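Local coordinates for enoyl-acyl carrier protein reductase (Uncultured bacterium, PDB 6KIA) that binds NADH and reduces the enoyl group carried on acyl carrier protein, probably in fatty acid synthesis, and is linked to triclosan resistance, at residues G240-E245 against V421-H426; R268-A273 against V285-E290; Y252-Y257 against R359-W364. One frame throughout, in Å; residues are numbered along the deposited sequence.

Contact 1 of 3, residues G240-E245 against V421-H426; sequences GYHGTE and VLWLSH. With NAI (1,4-dihydronicotinamide adenine dinucleotide), chain D.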
loop_
_atom_site.group_PDB
_atom_site.type_symbol
_atom_site.label_atom_id
_atom_site.label_comp_id
_atom_site.label_asym_id
_atom_site.label_seq_id
_atom_site.Cartn_x
_atom_site.Cartn_y
_atom_site.Cartn_z
ATOM N N GLY A 240 0.797 4.996 2.522
ATOM C CA GLY A 240 1.429 5.598 1.370
ATOM C C GLY A 240 2.670 4.823 1.021
ATOM O O GLY A 240 3.182 4.069 1.846
ATOM N N TYR A 241 3.141 4.985 -0.215
ATOM C CA TYR A 241 4.522 4.586 -0.527
ATOM C C TYR A 241 5.194 5.767 -1.222
ATOM O O TYR A 241 4.632 6.324 -2.164
ATOM C CB TYR A 241 4.607 3.349 -1.423
ATOM C CG TYR A 241 6.060 3.014 -1.714
ATOM C CD1 TYR A 241 6.888 2.547 -0.699
ATOM C CD2 TYR A 241 6.606 3.213 -2.982
ATOM C CE1 TYR A 241 8.220 2.273 -0.927
ATOM C CE2 TYR A 241 7.937 2.930 -3.226
ATOM C CZ TYR A 241 8.740 2.454 -2.207
ATOM O OH TYR A 241 10.083 2.170 -2.424
ATOM N N HIS A 242 6.364 6.169 -0.713
ATOM C CA HIS A 242 7.087 7.297 -1.301
ATOM C C HIS A 242 8.564 7.106 -1.018
ATOM O O HIS A 242 9.263 8.031 -0.579
ATOM C CB HIS A 242 6.578 8.629 -0.731
ATOM C CG HIS A 242 6.932 9.820 -1.570
ATOM N ND1 HIS A 242 6.237 11.011 -1.502
ATOM C CD2 HIS A 242 7.910 10.004 -2.490
ATOM C CE1 HIS A 242 6.757 11.870 -2.365
ATOM N NE2 HIS A 242 7.777 11.287 -2.972
ATOM N N GLY A 243 9.016 5.863 -1.173
ATOM C CA GLY A 243 10.379 5.507 -0.823
ATOM C C GLY A 243 10.566 5.387 0.677
ATOM O O GLY A 243 9.733 5.842 1.473
ATOM N N THR A 244 11.695 4.808 1.079
ATOM C CA THR A 244 11.922 4.476 2.485
ATOM C C THR A 244 13.404 4.652 2.877
ATOM O O THR A 244 14.290 4.343 2.080
ATOM C CB THR A 244 11.492 3.016 2.741
ATOM O OG1 THR A 244 10.111 2.863 2.389
ATOM C CG2 THR A 244 11.733 2.600 4.197
ATOM N N GLU A 245 13.670 5.151 4.090
ATOM C CA GLU A 245 15.058 5.222 4.555
ATOM C C GLU A 245 15.497 3.885 5.102
ATOM O O GLU A 245 14.858 3.287 6.006
ATOM C CB GLU A 245 15.238 6.293 5.633
ATOM C CG GLU A 245 14.924 7.698 5.173
ATOM C CD GLU A 245 15.122 8.740 6.261
ATOM O OE1 GLU A 245 14.474 8.616 7.311
ATOM O OE2 GLU A 245 15.920 9.682 6.070
ATOM N N VAL A 421 1.514 13.926 6.623
ATOM C CA VAL A 421 2.325 12.951 5.889
ATOM C C VAL A 421 3.557 12.596 6.705
ATOM O O VAL A 421 4.349 13.477 7.071
ATOM C CB VAL A 421 2.771 13.484 4.498
ATOM C CG1 VAL A 421 3.481 12.376 3.733
ATOM C CG2 VAL A 421 1.594 14.039 3.683
ATOM N N LEU A 422 3.706 11.311 7.025
ATOM C CA LEU A 422 4.785 10.846 7.875
ATOM C C LEU A 422 5.410 9.585 7.306
ATOM O O LEU A 422 4.696 8.655 6.921
ATOM C CB LEU A 422 4.285 10.565 9.293
ATOM C CG LEU A 422 3.707 11.761 10.055
ATOM C CD1 LEU A 422 3.068 11.296 11.365
ATOM C CD2 LEU A 422 4.844 12.753 10.306
ATOM N N TRP A 423 6.731 9.553 7.263
ATOM C CA TRP A 423 7.437 8.342 6.848
ATOM C C TRP A 423 7.727 7.438 8.048
ATOM O O TRP A 423 8.272 7.894 9.074
ATOM C CB TRP A 423 8.753 8.689 6.141
ATOM C CG TRP A 423 8.725 8.892 4.654
ATOM C CD1 TRP A 423 9.239 8.048 3.702
ATOM C CD2 TRP A 423 8.210 10.028 3.941
ATOM N NE1 TRP A 423 9.094 8.595 2.459
ATOM C CE2 TRP A 423 8.440 9.796 2.563
ATOM C CE3 TRP A 423 7.565 11.205 4.326
ATOM C CZ2 TRP A 423 8.057 10.707 1.574
ATOM C CZ3 TRP A 423 7.194 12.122 3.329
ATOM C CH2 TRP A 423 7.435 11.864 1.980
ATOM N N LEU A 424 7.403 6.153 7.896
ATOM C CA LEU A 424 7.813 5.118 8.836
ATOM C C LEU A 424 8.938 4.340 8.166
ATOM O O LEU A 424 8.677 3.468 7.338
ATOM C CB LEU A 424 6.637 4.190 9.172
ATOM C CG LEU A 424 5.368 4.906 9.660
ATOM C CD1 LEU A 424 4.296 3.884 9.995
ATOM C CD2 LEU A 424 5.706 5.744 10.900
ATOM N N SER A 425 10.192 4.688 8.457
ATOM C CA SER A 425 11.318 3.986 7.821
ATOM C C SER A 425 11.869 2.885 8.731
ATOM O O SER A 425 11.306 2.636 9.799
ATOM C CB SER A 425 12.403 4.993 7.417
ATOM O OG SER A 425 11.897 5.804 6.355
ATOM N N HIS A 426 12.958 2.215 8.323
ATOM C CA HIS A 426 13.444 1.077 9.074
ATOM C C HIS A 426 13.867 1.423 10.489
ATOM O O HIS A 426 13.831 0.560 11.355
ATOM C CB HIS A 426 14.638 0.412 8.372
ATOM C CG HIS A 426 14.253 -0.355 7.153
ATOM N ND1 HIS A 426 15.144 -1.158 6.460
ATOM C CD2 HIS A 426 13.073 -0.456 6.494
ATOM C CE1 HIS A 426 14.531 -1.701 5.426
ATOM N NE2 HIS A 426 13.266 -1.296 5.422
HETATM P PA NAI D . -3.266 -5.736 -0.463
HETATM O O1A NAI D . -3.468 -6.616 0.733
HETATM O O2A NAI D . -3.476 -6.368 -1.825
HETATM O O5B NAI D . -4.193 -4.460 -0.263
HETATM C C5B NAI D . -4.729 -3.798 -1.391
HETATM C C4B NAI D . -5.914 -2.975 -0.801
HETATM O O4B NAI D . -6.444 -2.122 -1.984
HETATM C C3B NAI D . -6.883 -3.711 -0.388
HETATM O O3B NAI D . -7.494 -3.191 0.862
HETATM C C2B NAI D . -7.988 -3.685 -1.619
HETATM O O2B NAI D . -9.306 -4.098 -1.102
HETATM C C1B NAI D . -7.935 -2.470 -2.042
HETATM N N9A NAI D . -8.225 -2.383 -3.488
HETATM C C8A NAI D . -7.606 -2.808 -4.603
HETATM N N7A NAI D . -8.345 -2.446 -5.650
HETATM C C5A NAI D . -9.429 -1.784 -5.182
HETATM C C6A NAI D . -10.475 -1.230 -5.905
HETATM N N6A NAI D . -10.776 -1.152 -7.307
HETATM N N1A NAI D . -11.460 -0.617 -5.227
HETATM C C2A NAI D . -11.424 -0.559 -3.859
HETATM N N3A NAI D . -10.377 -1.111 -3.139
HETATM C C4A NAI D . -9.375 -1.735 -3.835
HETATM O O3 NAI D . -1.730 -5.125 -0.503
HETATM P PN NAI D . -1.055 -3.981 0.413
HETATM O O1N NAI D . -1.147 -4.348 1.861
HETATM O O2N NAI D . 0.369 -3.908 -0.115
HETATM O O5D NAI D . -1.838 -2.622 0.124
HETATM C C5D NAI D . -2.434 -1.872 1.170
HETATM C C4D NAI D . -1.882 -0.431 1.085
HETATM O O4D NAI D . -0.608 -0.447 1.427
HETATM C C3D NAI D . -1.914 0.076 -0.355
HETATM O O3D NAI D . -2.447 1.354 -0.447
HETATM C C2D NAI D . -0.407 0.126 -0.693
HETATM O O2D NAI D . -0.198 1.031 -1.834
HETATM C C1D NAI D . 0.154 0.508 0.424
HETATM N N1N NAI D . 1.586 0.220 0.493
HETATM C C2N NAI D . 2.108 -0.989 0.082
HETATM C C3N NAI D . 3.494 -1.194 0.111
HETATM C C7N NAI D . 4.102 -2.534 -0.302
HETATM O O7N NAI D . 5.295 -2.621 -0.580
HETATM N N7N NAI D . 3.266 -3.680 -0.351
HETATM C C4N NAI D . 4.365 -0.215 0.566
HETATM C C5N NAI D . 3.820 0.988 1.029
HETATM C C6N NAI D . 2.437 1.197 0.983
HETATM O O HOH W 1 8.927 4.348 4.590
HETATM O O HOH W 2 11.775 8.149 7.555
#
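The loop and strand start at His242–Glu245 run alongside Trp423–His426 with end-to-end directions 39° apart, Glu245 and Ser425 lying closest at 5.1 Å between their CA atoms. Two backbone N-H groups tie this end: Glu245 N donates to Ser425 OG at 2.9 Å, and His426 N, in the first turn of helix 426-436, donates to Glu245 O at 3.2 Å, almost in line with the C=O bond. Ser425 OG, which accepts from Glu245 N, also shares a water with Glu245 OE1, an oxygen salt-bridged to Arg8. In this Rossmann-type sheet, strand 421-423 forms an edge next to strand 283-287, and Gly240, the last residue of strand 234-240, and Tyr241 just after it line the NADH pocket, Tyr241 CB lying 3.5 Å from C5N of the nicotinamide. Trp423 points its indole N-H back at the loop: NE1 donates to His242 O at 3.1 Å with the oxygen in the indole plane, although the donor stands 61° out of the carbonyl plane. The same oxygen accepts from Trp254. His242 lays CB 3.4 Å from Trp423 CZ2, its ring inclined at 41° to the indole, while ND1 is bonded to Glu270.

Contact 2 of 3, residues R268-A273 against V285-E290; sequences RLERIA and VYNCPE. With NAI (1,4-dihydronicotinamide adenine dinucleotide), chain D.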
loop_
_atom_site.group_PDB
_atom_site.type_symbol
_atom_site.label_atom_id
_atom_site.label_comp_id
_atom_site.label_asym_id
_atom_site.label_seq_id
_atom_site.Cartn_x
_atom_site.Cartn_y
_atom_site.Cartn_z
ATOM N N ARG A 268 -0.572 12.388 -5.039
ATOM C CA ARG A 268 -1.886 13.016 -4.986
ATOM C C ARG A 268 -2.592 12.673 -3.664
ATOM O O ARG A 268 -3.252 13.516 -3.054
ATOM C CB ARG A 268 -2.740 12.569 -6.168
ATOM C CG ARG A 268 -4.080 13.270 -6.253
ATOM C CD ARG A 268 -4.851 12.845 -7.497
ATOM N NE ARG A 268 -6.096 13.595 -7.610
ATOM C CZ ARG A 268 -6.203 14.790 -8.185
ATOM N NH1 ARG A 268 -5.147 15.367 -8.748
ATOM N NH2 ARG A 268 -7.376 15.397 -8.216
ATOM N N LEU A 269 -2.398 11.442 -3.207
ATOM C CA LEU A 269 -2.897 11.010 -1.899
ATOM C C LEU A 269 -2.344 11.891 -0.776
ATOM O O LEU A 269 -3.094 12.359 0.103
ATOM C CB LEU A 269 -2.519 9.545 -1.658
ATOM C CG LEU A 269 -2.892 8.925 -0.309
ATOM C CD1 LEU A 269 -4.407 8.707 -0.236
ATOM C CD2 LEU A 269 -2.122 7.616 -0.100
ATOM N N GLU A 270 -1.037 12.123 -0.816
ATOM C CA GLU A 270 -0.402 13.033 0.138
ATOM C C GLU A 270 -1.035 14.426 0.093
ATOM O O GLU A 270 -1.345 15.013 1.135
ATOM C CB GLU A 270 1.091 13.138 -0.136
ATOM C CG GLU A 270 1.839 11.863 0.166
ATOM C CD GLU A 270 3.261 11.897 -0.328
ATOM O OE1 GLU A 270 3.583 12.770 -1.168
ATOM O OE2 GLU A 270 4.043 11.032 0.095
ATOM N N ARG A 271 -1.223 14.953 -1.118
ATOM C CA ARG A 271 -1.826 16.287 -1.239
ATOM C C ARG A 271 -3.248 16.350 -0.660
ATOM O O ARG A 271 -3.630 17.348 -0.049
ATOM C CB ARG A 271 -1.838 16.752 -2.693
ATOM C CG ARG A 271 -0.455 17.058 -3.226
ATOM C CD ARG A 271 -0.483 17.804 -4.567
ATOM N NE ARG A 271 -1.265 17.151 -5.618
ATOM C CZ ARG A 271 -0.795 16.216 -6.438
ATOM N NH1 ARG A 271 0.462 15.800 -6.325
ATOM N NH2 ARG A 271 -1.585 15.701 -7.367
ATOM N N ILE A 272 -4.031 15.292 -0.855
ATOM C CA ILE A 272 -5.365 15.226 -0.259
ATOM C C ILE A 272 -5.274 15.315 1.272
ATOM O O ILE A 272 -6.021 16.083 1.917
ATOM C CB ILE A 272 -6.103 13.933 -0.691
ATOM C CG1 ILE A 272 -6.472 14.006 -2.173
ATOM C CG2 ILE A 272 -7.370 13.711 0.153
ATOM C CD1 ILE A 272 -6.810 12.659 -2.794
ATOM N N ALA A 273 -4.332 14.574 1.855
ATOM C CA ALA A 273 -4.124 14.647 3.313
ATOM C C ALA A 273 -3.729 16.051 3.765
ATOM O O ALA A 273 -4.216 16.545 4.786
ATOM C CB ALA A 273 -3.060 13.644 3.768
ATOM N N VAL A 285 -1.199 10.387 5.957
ATOM C CA VAL A 285 -0.640 9.336 5.114
ATOM C C VAL A 285 0.635 8.839 5.745
ATOM O O VAL A 285 1.537 9.627 6.045
ATOM C CB VAL A 285 -0.320 9.835 3.688
ATOM C CG1 VAL A 285 0.430 8.757 2.896
ATOM C CG2 VAL A 285 -1.604 10.264 2.975
ATOM N N TYR A 286 0.711 7.533 5.964
ATOM C CA TYR A 286 1.921 6.937 6.513
ATOM C C TYR A 286 2.673 6.289 5.390
ATOM O O TYR A 286 2.221 5.286 4.845
ATOM C CB TYR A 286 1.581 5.919 7.618
ATOM C CG TYR A 286 0.966 6.559 8.849
ATOM C CD1 TYR A 286 -0.419 6.747 8.949
ATOM C CD2 TYR A 286 1.766 7.007 9.876
ATOM C CE1 TYR A 286 -0.968 7.345 10.071
ATOM C CE2 TYR A 286 1.226 7.606 11.004
ATOM C CZ TYR A 286 -0.119 7.765 11.098
ATOM O OH TYR A 286 -0.623 8.366 12.243
ATOM N N ASN A 287 3.804 6.885 5.023
ATOM C CA ASN A 287 4.639 6.325 3.952
ATOM C C ASN A 287 5.471 5.175 4.498
ATOM O O ASN A 287 6.419 5.370 5.284
ATOM C CB ASN A 287 5.513 7.402 3.317
ATOM C CG ASN A 287 4.737 8.268 2.346
ATOM O OD1 ASN A 287 3.865 7.772 1.603
ATOM N ND2 ASN A 287 5.014 9.577 2.357
ATOM N N CYS A 288 5.062 3.967 4.135
ATOM C CA CYS A 288 5.585 2.739 4.756
ATOM C C CYS A 288 6.618 2.022 3.905
ATOM O O CYS A 288 6.689 2.263 2.700
ATOM C CB CYS A 288 4.421 1.789 5.063
ATOM S SG CYS A 288 3.305 2.406 6.385
ATOM N N PRO A 289 7.400 1.112 4.506
ATOM C CA PRO A 289 8.437 0.421 3.713
ATOM C C PRO A 289 7.952 -0.538 2.636
ATOM O O PRO A 289 6.826 -1.021 2.649
ATOM C CB PRO A 289 9.189 -0.396 4.770
ATOM C CG PRO A 289 8.963 0.313 6.030
ATOM C CD PRO A 289 7.533 0.801 5.940
ATOM N N GLU A 290 8.862 -0.836 1.708
ATOM C CA GLU A 290 8.686 -1.901 0.736
ATOM C C GLU A 290 8.544 -3.241 1.448
ATOM O O GLU A 290 9.409 -3.617 2.274
ATOM C CB GLU A 290 9.906 -1.970 -0.202
ATOM C CG GLU A 290 10.281 -0.660 -0.897
ATOM C CD GLU A 290 11.187 0.260 -0.062
ATOM O OE1 GLU A 290 11.481 -0.029 1.122
ATOM O OE2 GLU A 290 11.625 1.290 -0.605
HETATM P PA NAI D . -3.266 -5.736 -0.463
HETATM O O1A NAI D . -3.468 -6.616 0.733
HETATM O O2A NAI D . -3.476 -6.368 -1.825
HETATM O O5B NAI D . -4.193 -4.460 -0.263
HETATM C C5B NAI D . -4.729 -3.798 -1.391
HETATM C C4B NAI D . -5.914 -2.975 -0.801
HETATM O O4B NAI D . -6.444 -2.122 -1.984
HETATM C C3B NAI D . -6.883 -3.711 -0.388
HETATM O O3B NAI D . -7.494 -3.191 0.862
HETATM C C2B NAI D . -7.988 -3.685 -1.619
HETATM O O2B NAI D . -9.306 -4.098 -1.102
HETATM C C1B NAI D . -7.935 -2.470 -2.042
HETATM N N9A NAI D . -8.225 -2.383 -3.488
HETATM C C8A NAI D . -7.606 -2.808 -4.603
HETATM N N7A NAI D . -8.345 -2.446 -5.650
HETATM C C5A NAI D . -9.429 -1.784 -5.182
HETATM C C6A NAI D . -10.475 -1.230 -5.905
HETATM N N6A NAI D . -10.776 -1.152 -7.307
HETATM N N1A NAI D . -11.460 -0.617 -5.227
HETATM C C2A NAI D . -11.424 -0.559 -3.859
HETATM N N3A NAI D . -10.377 -1.111 -3.139
HETATM C C4A NAI D . -9.375 -1.735 -3.835
HETATM O O3 NAI D . -1.730 -5.125 -0.503
HETATM P PN NAI D . -1.055 -3.981 0.413
HETATM O O1N NAI D . -1.147 -4.348 1.861
HETATM O O2N NAI D . 0.369 -3.908 -0.115
HETATM O O5D NAI D . -1.838 -2.622 0.124
HETATM C C5D NAI D . -2.434 -1.872 1.170
HETATM C C4D NAI D . -1.882 -0.431 1.085
HETATM O O4D NAI D . -0.608 -0.447 1.427
HETATM C C3D NAI D . -1.914 0.076 -0.355
HETATM O O3D NAI D . -2.447 1.354 -0.447
HETATM C C2D NAI D . -0.407 0.126 -0.693
HETATM O O2D NAI D . -0.198 1.031 -1.834
HETATM C C1D NAI D . 0.154 0.508 0.424
HETATM N N1N NAI D . 1.586 0.220 0.493
HETATM C C2N NAI D . 2.108 -0.989 0.082
HETATM C C3N NAI D . 3.494 -1.194 0.111
HETATM C C7N NAI D . 4.102 -2.534 -0.302
HETATM O O7N NAI D . 5.295 -2.621 -0.580
HETATM N N7N NAI D . 3.266 -3.680 -0.351
HETATM C C4N NAI D . 4.365 -0.215 0.566
HETATM C C5N NAI D . 3.820 0.988 1.029
HETATM C C6N NAI D . 2.437 1.197 0.983
#
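Apolar packing comes first: Val285 pushes CG2 into the helix surface, 3.8 Å from Leu269 CG and equally 3.8 Å from Ala273 CB. These two helix residues are four apart, so the methyl sits against one turn of helix 263-278. Leu269 sends its chain across Val285 at a slant, bringing CD2 to 4.1 Å from Val285 CG1. The polar part is a single bond, Asn287 ND2 to Glu270 OE2, 2.9 Å long with an N-H...O angle of 156°. It reaches the carboxylate on its anti side, 22° out of plane, and the carboxylate and amide planes are turned 64° from each other. The Glu270 chain, extended beyond CG, carries the acid forward to the strand. OE2 accepts from His242 ND1 as well, so two donors grip this buried oxygen and would be expected to steady its negative charge. Beyond the strand, Cys288 and Pro289 continue to the nicotinamide, with Pro289 O 3.3 Å from C4N. Helix 263-278 thus lies on the Rossmann-type sheet within a beta-alpha-beta crossover from strand 234-240 to its parallel neighbour 283-287, which has strand 421-423 on its other side; helix 196-219 meets Leu269 through Phe213.

Contact 3 of 3, residues Y252-Y257 against R359-W364; sequences YQWQTY and RNFEAW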
loop_
_atom_site.group_PDB
_atom_site.type_symbol
_atom_site.label_atom_id
_atom_site.label_comp_id
_atom_site.label_asym_id
_atom_site.label_seq_id
_atom_site.Cartn_x
_atom_site.Cartn_y
_atom_site.Cartn_z
ATOM N N TYR A 252 20.864 5.889 7.903
ATOM C CA TYR A 252 19.559 5.723 7.276
ATOM C C TYR A 252 19.414 6.706 6.118
ATOM O O TYR A 252 19.424 7.922 6.322
ATOM C CB TYR A 252 18.439 5.904 8.299
ATOM C CG TYR A 252 18.394 4.804 9.328
ATOM C CD1 TYR A 252 17.815 3.570 9.035
ATOM C CD2 TYR A 252 18.922 4.996 10.598
ATOM C CE1 TYR A 252 17.755 2.572 9.977
ATOM C CE2 TYR A 252 18.859 4.012 11.543
ATOM C CZ TYR A 252 18.294 2.794 11.234
ATOM O OH TYR A 252 18.256 1.805 12.188
ATOM N N GLN A 253 19.299 6.169 4.902
ATOM C CA GLN A 253 19.220 6.974 3.681
ATOM C C GLN A 253 17.996 6.615 2.856
ATOM O O GLN A 253 17.678 5.427 2.678
ATOM C CB GLN A 253 20.480 6.804 2.823
ATOM C CG GLN A 253 21.775 6.937 3.628
ATOM C CD GLN A 253 22.988 7.218 2.742
ATOM O OE1 GLN A 253 22.939 8.071 1.854
ATOM N NE2 GLN A 253 24.064 6.477 2.959
ATOM N N TRP A 254 17.322 7.648 2.358
ATOM C CA TRP A 254 16.146 7.457 1.533
ATOM C C TRP A 254 16.514 6.757 0.245
ATOM O O TRP A 254 17.517 7.089 -0.401
ATOM C CB TRP A 254 15.470 8.786 1.212
ATOM C CG TRP A 254 14.234 8.623 0.390
ATOM C CD1 TRP A 254 12.974 8.412 0.862
ATOM C CD2 TRP A 254 14.126 8.660 -1.044
ATOM N NE1 TRP A 254 12.087 8.315 -0.180
ATOM C CE2 TRP A 254 12.764 8.458 -1.362
ATOM C CE3 TRP A 254 15.048 8.834 -2.088
ATOM C CZ2 TRP A 254 12.294 8.424 -2.672
ATOM C CZ3 TRP A 254 14.571 8.821 -3.400
ATOM C CH2 TRP A 254 13.214 8.615 -3.677
ATOM N N GLN A 255 15.703 5.770 -0.115
ATOM C CA GLN A 255 15.840 5.130 -1.403
ATOM C C GLN A 255 14.448 4.675 -1.814
ATOM O O GLN A 255 13.471 4.939 -1.097
ATOM C CB GLN A 255 16.840 3.969 -1.333
ATOM C CG GLN A 255 16.584 2.968 -0.209
ATOM C CD GLN A 255 15.461 1.992 -0.546
ATOM O OE1 GLN A 255 15.611 1.117 -1.406
ATOM N NE2 GLN A 255 14.317 2.161 0.119
ATOM N N THR A 256 14.349 4.005 -2.947
ATOM C CA THR A 256 13.046 3.594 -3.489
ATOM C C THR A 256 13.199 2.406 -4.424
ATOM O O THR A 256 14.271 2.190 -4.977
ATOM C CB THR A 256 12.367 4.742 -4.263
ATOM O OG1 THR A 256 11.042 4.353 -4.663
ATOM C CG2 THR A 256 13.183 5.100 -5.529
ATOM N N TYR A 257 12.106 1.673 -4.628
ATOM C CA TYR A 257 11.960 0.798 -5.779
ATOM C C TYR A 257 11.673 1.666 -7.003
ATOM O O TYR A 257 10.878 2.603 -6.924
ATOM C CB TYR A 257 10.806 -0.195 -5.561
ATOM C CG TYR A 257 10.373 -0.891 -6.840
ATOM C CD1 TYR A 257 11.032 -2.032 -7.282
ATOM C CD2 TYR A 257 9.309 -0.399 -7.599
ATOM C CE1 TYR A 257 10.653 -2.676 -8.461
ATOM C CE2 TYR A 257 8.930 -1.027 -8.766
ATOM C CZ TYR A 257 9.596 -2.169 -9.198
ATOM O OH TYR A 257 9.186 -2.777 -10.373
ATOM N N ARG A 359 18.492 7.496 -6.245
ATOM C CA ARG A 359 18.184 8.075 -4.927
ATOM C C ARG A 359 17.873 9.561 -5.049
ATOM O O ARG A 359 18.212 10.367 -4.188
ATOM C CB ARG A 359 19.343 7.843 -3.946
ATOM C CG ARG A 359 19.548 6.372 -3.631
ATOM C CD ARG A 359 20.172 6.093 -2.267
ATOM N NE ARG A 359 21.588 6.454 -2.158
ATOM C CZ ARG A 359 22.582 5.596 -2.380
ATOM N NH1 ARG A 359 22.310 4.352 -2.778
ATOM N NH2 ARG A 359 23.859 5.979 -2.232
ATOM N N ASN A 360 17.196 9.887 -6.139
ATOM C CA ASN A 360 16.787 11.235 -6.465
ATOM C C ASN A 360 15.331 11.432 -6.082
ATOM O O ASN A 360 14.426 10.971 -6.774
ATOM C CB ASN A 360 17.008 11.479 -7.953
ATOM C CG ASN A 360 16.736 12.912 -8.375
ATOM O OD1 ASN A 360 15.966 13.643 -7.749
ATOM N ND2 ASN A 360 17.368 13.316 -9.469
ATOM N N PHE A 361 15.118 12.137 -4.984
ATOM C CA PHE A 361 13.785 12.297 -4.417
ATOM C C PHE A 361 12.878 13.168 -5.277
ATOM O O PHE A 361 11.706 12.856 -5.484
ATOM C CB PHE A 361 13.896 12.880 -3.012
ATOM C CG PHE A 361 12.591 12.921 -2.265
ATOM C CD1 PHE A 361 12.146 11.805 -1.561
ATOM C CD2 PHE A 361 11.811 14.071 -2.263
ATOM C CE1 PHE A 361 10.939 11.832 -0.872
ATOM C CE2 PHE A 361 10.604 14.107 -1.573
ATOM C CZ PHE A 361 10.171 12.990 -0.873
ATOM N N GLU A 362 13.435 14.235 -5.836
ATOM C CA GLU A 362 12.610 15.213 -6.520
ATOM C C GLU A 362 12.124 14.618 -7.839
ATOM O O GLU A 362 11.034 14.932 -8.307
ATOM C CB GLU A 362 13.396 16.504 -6.798
ATOM C CG GLU A 362 14.670 16.752 -5.956
ATOM C CD GLU A 362 14.520 16.511 -4.460
ATOM O OE1 GLU A 362 13.553 17.025 -3.859
ATOM O OE2 GLU A 362 15.382 15.807 -3.887
ATOM N N ALA A 363 12.904 13.695 -8.388
ATOM C CA ALA A 363 12.586 13.086 -9.674
ATOM C C ALA A 363 11.620 11.903 -9.577
ATOM O O ALA A 363 11.210 11.357 -10.590
ATOM C CB ALA A 363 13.878 12.651 -10.372
ATOM N N TRP A 364 11.257 11.528 -8.353
ATOM C CA TRP A 364 10.439 10.335 -8.089
ATOM C C TRP A 364 9.017 10.433 -8.620
ATOM O O TRP A 364 8.375 11.475 -8.476
ATOM C CB TRP A 364 10.407 10.097 -6.581
ATOM C CG TRP A 364 9.810 8.799 -6.104
ATOM C CD1 TRP A 364 10.475 7.629 -5.903
ATOM C CD2 TRP A 364 8.437 8.551 -5.733
ATOM N NE1 TRP A 364 9.614 6.664 -5.443
ATOM C CE2 TRP A 364 8.357 7.202 -5.330
ATOM C CE3 TRP A 364 7.272 9.341 -5.705
ATOM C CZ2 TRP A 364 7.170 6.619 -4.895
ATOM C CZ3 TRP A 364 6.080 8.761 -5.283
ATOM C CH2 TRP A 364 6.038 7.410 -4.880
HETATM O O HOH W 3 24.771 8.527 -0.495
#
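Trp254 meets two aromatic rings of the loop 359-364. Phe361 turns its edge to one indole face, CD1 standing 3.4 Å from Trp254 CE2 in an edge-to-face pair with planes at 74°, and its CB adds a CH-pi contact over the six-membered ring. Toward Trp364 the roles change: the rim of Trp254, at CH2, faces the five-membered ring of Trp364 in an offset edge-to-face pair, CH2 lying 3.7 Å from Trp364 CD1. Beside this cluster Trp364 NE1 donates to Thr256 OG1 at 2.8 Å, the hydroxyl lying in the indole plane. OG1, held anti to its own backbone N (chi1 -174°), donates to Tyr257 O at 2.9 Å and also bonds Tyr241 OH. Further along, Arg359 lays CD 3.4 Å from Trp254 O, and a water joins its NH2 to Gln253 OE1, while NH1 bonds Asn350 O. A type I turn from Phe361 to Trp364 carries the two rings, with Asn360 OD1 accepting from Ala363 N in an Asx motif. His242 stacks with both Phe361 and Trp364. Strand 251-255, antiparallel to strand 244-248, thereby packs against the loop between helices 353-356 and 370-385.

Following the chain from the N terminus, residues 240-245 come first, at the end of strand 234-240, and contact 1 closes the longest loop when strand 421-423 returns beside strand 283-287. Contact 3 closes inside it, joining strand 251-255 to the loop after helix 353-356. Contact 2, nested within both, makes the short return from helix 263-278 to strand 283-287; none of the three cross. Residues also link them: Tyr241 OH and Glu290 OE2 lie 2.5 Å apart in a probable hydrogen bond between contacts 1 and 2, and Gln255 bonds both Thr244 O and Glu290. The NADH-binding sheet is thus connected to the hairpin of strands 244-248 and 251-255 and, through it, to the loop 359-364.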